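Local atomic coordinates of Nab2 (Chaetomium thermophilum, PDB entry 4LJ0), a protein that binds polyadenosine RNA through tandem CCCH zinc fingers, three of which, fingers 3 to 5, make up this fragment. Residues F58-E61 with E62-G66. Residues are numbered along the deposited sequence; the frame is centred on the assembly and turned at random.
Sequences FLHE and EGQRG. With ZN (zinc ion), chain H; nucleotides of chain D.
Gln64 OE1 accepts the backbone N-H of Glu61 at 3.0 Å from Glu61 N, a nearly straight bond that ties the C-terminal tail of the last CCCH zinc finger back to the main chain just after its histidine ligand. The main chain pairs the same two residues the other way: Glu61 to Gln64 is a type II beta turn, with Gln64 N donating to Glu61 O at 3.1 Å from above the carbonyl plane. Gly63 takes the third place of the turn with a positive phi, at which a beta carbon would collide with the carbonyl oxygen of Glu62. With CG anti to the backbone N (chi1 -179°) and the chain extended beyond it, Gln64 carries its amide back along the turn; its NE2 binds the carbonyls of Cys46 and Phe48, so both ends of the amide are held. His60 NE2 binds zinc at 2.0 Å, completing the site with Cys46, Cys51 and Cys56. The guanidinium of Arg65 lies flat over one face of the imidazole, planes at 23°, while its CD makes a CH-pi contact with that ring. Glu31 joins the pair, accepting a hydrogen bond from His60 ND1 and forming a salt bridge with Arg65 NH2. Two residues before the histidine, the Phe58 ring makes an offset (parallel-displaced) stack with the adenine of A3 of chain D, C6 of the base lying over the middle of the phenyl ring. An alanine at Phe58 would take away the ring under this face of the base, which is likely to be freer to tilt or slide. Phe58 CZ comes to 3.4 Å from C5 of the adenine.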
loop_
_atom_site.group_PDB
_atom_site.type_symbol
_atom_site.label_atom_id
_atom_site.label_comp_id
_atom_site.label_asym_id
_atom_site.label_seq_id
_atom_site.Cartn_x
_atom_site.Cartn_y
_atom_site.Cartn_z
ATOM N N PHE A 58 -9.142 6.152 -9.126
ATOM C CA PHE A 58 -8.599 6.468 -7.816
ATOM C C PHE A 58 -9.506 7.431 -7.050
ATOM O O PHE A 58 -10.517 7.899 -7.573
ATOM C CB PHE A 58 -7.176 6.990 -7.962
ATOM C CG PHE A 58 -6.210 5.934 -8.420
ATOM C CD1 PHE A 58 -5.977 5.725 -9.768
ATOM C CD2 PHE A 58 -5.566 5.124 -7.501
ATOM C CE1 PHE A 58 -5.098 4.743 -10.191
ATOM C CE2 PHE A 58 -4.689 4.139 -7.917
ATOM C CZ PHE A 58 -4.455 3.950 -9.265
ATOM N N LEU A 59 -9.151 7.695 -5.801
ATOM C CA LEU A 59 -9.985 8.482 -4.900
ATOM C C LEU A 59 -9.607 9.956 -4.979
ATOM O O LEU A 59 -8.450 10.317 -4.773
ATOM C CB LEU A 59 -9.810 7.965 -3.469
ATOM C CG LEU A 59 -10.571 8.664 -2.340
ATOM C CD1 LEU A 59 -12.071 8.485 -2.507
ATOM C CD2 LEU A 59 -10.112 8.131 -0.994
ATOM N N HIS A 60 -10.590 10.801 -5.275
ATOM C CA HIS A 60 -10.365 12.236 -5.426
ATOM C C HIS A 60 -11.011 13.036 -4.305
ATOM O O HIS A 60 -12.042 12.638 -3.765
ATOM C CB HIS A 60 -10.918 12.706 -6.772
ATOM C CG HIS A 60 -10.355 11.960 -7.939
ATOM N ND1 HIS A 60 -10.899 10.782 -8.406
ATOM C CD2 HIS A 60 -9.275 12.209 -8.716
ATOM C CE1 HIS A 60 -10.187 10.346 -9.428
ATOM N NE2 HIS A 60 -9.195 11.195 -9.637
ATOM N N GLU A 61 -10.394 14.165 -3.964
ATOM C CA GLU A 61 -10.958 15.113 -3.009
ATOM C C GLU A 61 -11.772 16.163 -3.756
ATOM O O GLU A 61 -11.661 16.280 -4.977
ATOM C CB GLU A 61 -9.841 15.808 -2.229
ATOM C CG GLU A 61 -8.983 14.871 -1.402
ATOM C CD GLU A 61 -7.888 15.600 -0.648
ATOM O OE1 GLU A 61 -7.596 16.764 -0.999
ATOM O OE2 GLU A 61 -7.321 15.012 0.296
ATOM N N GLU A 62 -12.578 16.933 -3.029
ATOM C CA GLU A 62 -13.363 17.992 -3.651
ATOM C C GLU A 62 -12.429 19.044 -4.241
ATOM O O GLU A 62 -11.578 19.598 -3.543
ATOM C CB GLU A 62 -14.343 18.624 -2.653
ATOM C CG GLU A 62 -13.700 19.345 -1.477
ATOM C CD GLU A 62 -14.729 19.896 -0.503
ATOM O OE1 GLU A 62 -14.365 20.184 0.658
ATOM O OE2 GLU A 62 -15.905 20.044 -0.900
ATOM N N GLY A 63 -12.577 19.289 -5.539
ATOM C CA GLY A 63 -11.774 20.281 -6.231
ATOM C C GLY A 63 -10.545 19.708 -6.914
ATOM O O GLY A 63 -9.856 20.415 -7.647
ATOM N N GLN A 64 -10.264 18.429 -6.683
ATOM C CA GLN A 64 -9.086 17.796 -7.272
ATOM C C GLN A 64 -9.282 17.506 -8.759
ATOM O O GLN A 64 -8.315 17.438 -9.519
ATOM C CB GLN A 64 -8.740 16.502 -6.533
ATOM C CG GLN A 64 -7.501 15.809 -7.082
ATOM C CD GLN A 64 -7.018 14.676 -6.203
ATOM O OE1 GLN A 64 -7.660 14.322 -5.215
ATOM N NE2 GLN A 64 -5.876 14.100 -6.559
ATOM N N ARG A 65 -10.532 17.332 -9.170
ATOM C CA ARG A 65 -10.847 17.075 -10.569
ATOM C C ARG A 65 -10.648 18.342 -11.386
ATOM O O ARG A 65 -10.981 19.437 -10.931
ATOM C CB ARG A 65 -12.291 16.600 -10.713
ATOM C CG ARG A 65 -12.584 15.274 -10.039
ATOM C CD ARG A 65 -12.236 14.106 -10.932
ATOM N NE ARG A 65 -12.919 12.894 -10.501
ATOM C CZ ARG A 65 -12.996 11.777 -11.216
ATOM N NH1 ARG A 65 -12.429 11.702 -12.413
ATOM N NH2 ARG A 65 -13.642 10.728 -10.729
ATOM N N GLY A 66 -10.108 18.185 -12.590
ATOM C CA GLY A 66 -9.845 19.308 -13.470
ATOM C C GLY A 66 -10.252 19.033 -14.905
ATOM O O GLY A 66 -10.074 19.893 -15.768
HETATM ZN ZN ZN H . -7.582 10.905 -10.736
ATOM P P A D 3 1.789 2.640 -16.031
ATOM O OP1 A D 3 1.162 3.254 -17.228
ATOM O OP2 A D 3 3.130 3.105 -15.591
ATOM O "O5'" A D 3 0.796 2.813 -14.794
ATOM C "C5'" A D 3 -0.616 2.787 -14.979
ATOM C "C4'" A D 3 -1.220 4.174 -15.016
ATOM O "O4'" A D 3 -1.898 4.449 -13.755
ATOM C "C3'" A D 3 -0.236 5.331 -15.236
ATOM O "O3'" A D 3 -0.795 6.295 -16.130
ATOM C "C2'" A D 3 -0.091 5.933 -13.842
ATOM O "O2'" A D 3 0.273 7.297 -13.823
ATOM C "C1'" A D 3 -1.485 5.708 -13.266
ATOM N N9 A D 3 -1.530 5.719 -11.799
ATOM C C8 A D 3 -0.854 4.928 -10.902
ATOM N N7 A D 3 -1.102 5.225 -9.646
ATOM C C5 A D 3 -1.993 6.289 -9.715
ATOM C C6 A D 3 -2.644 7.064 -8.734
ATOM N N6 A D 3 -2.499 6.894 -7.418
ATOM N N1 A D 3 -3.466 8.049 -9.152
ATOM C C2 A D 3 -3.624 8.233 -10.467
ATOM N N3 A D 3 -3.073 7.572 -11.481
ATOM C C4 A D 3 -2.260 6.600 -11.035
#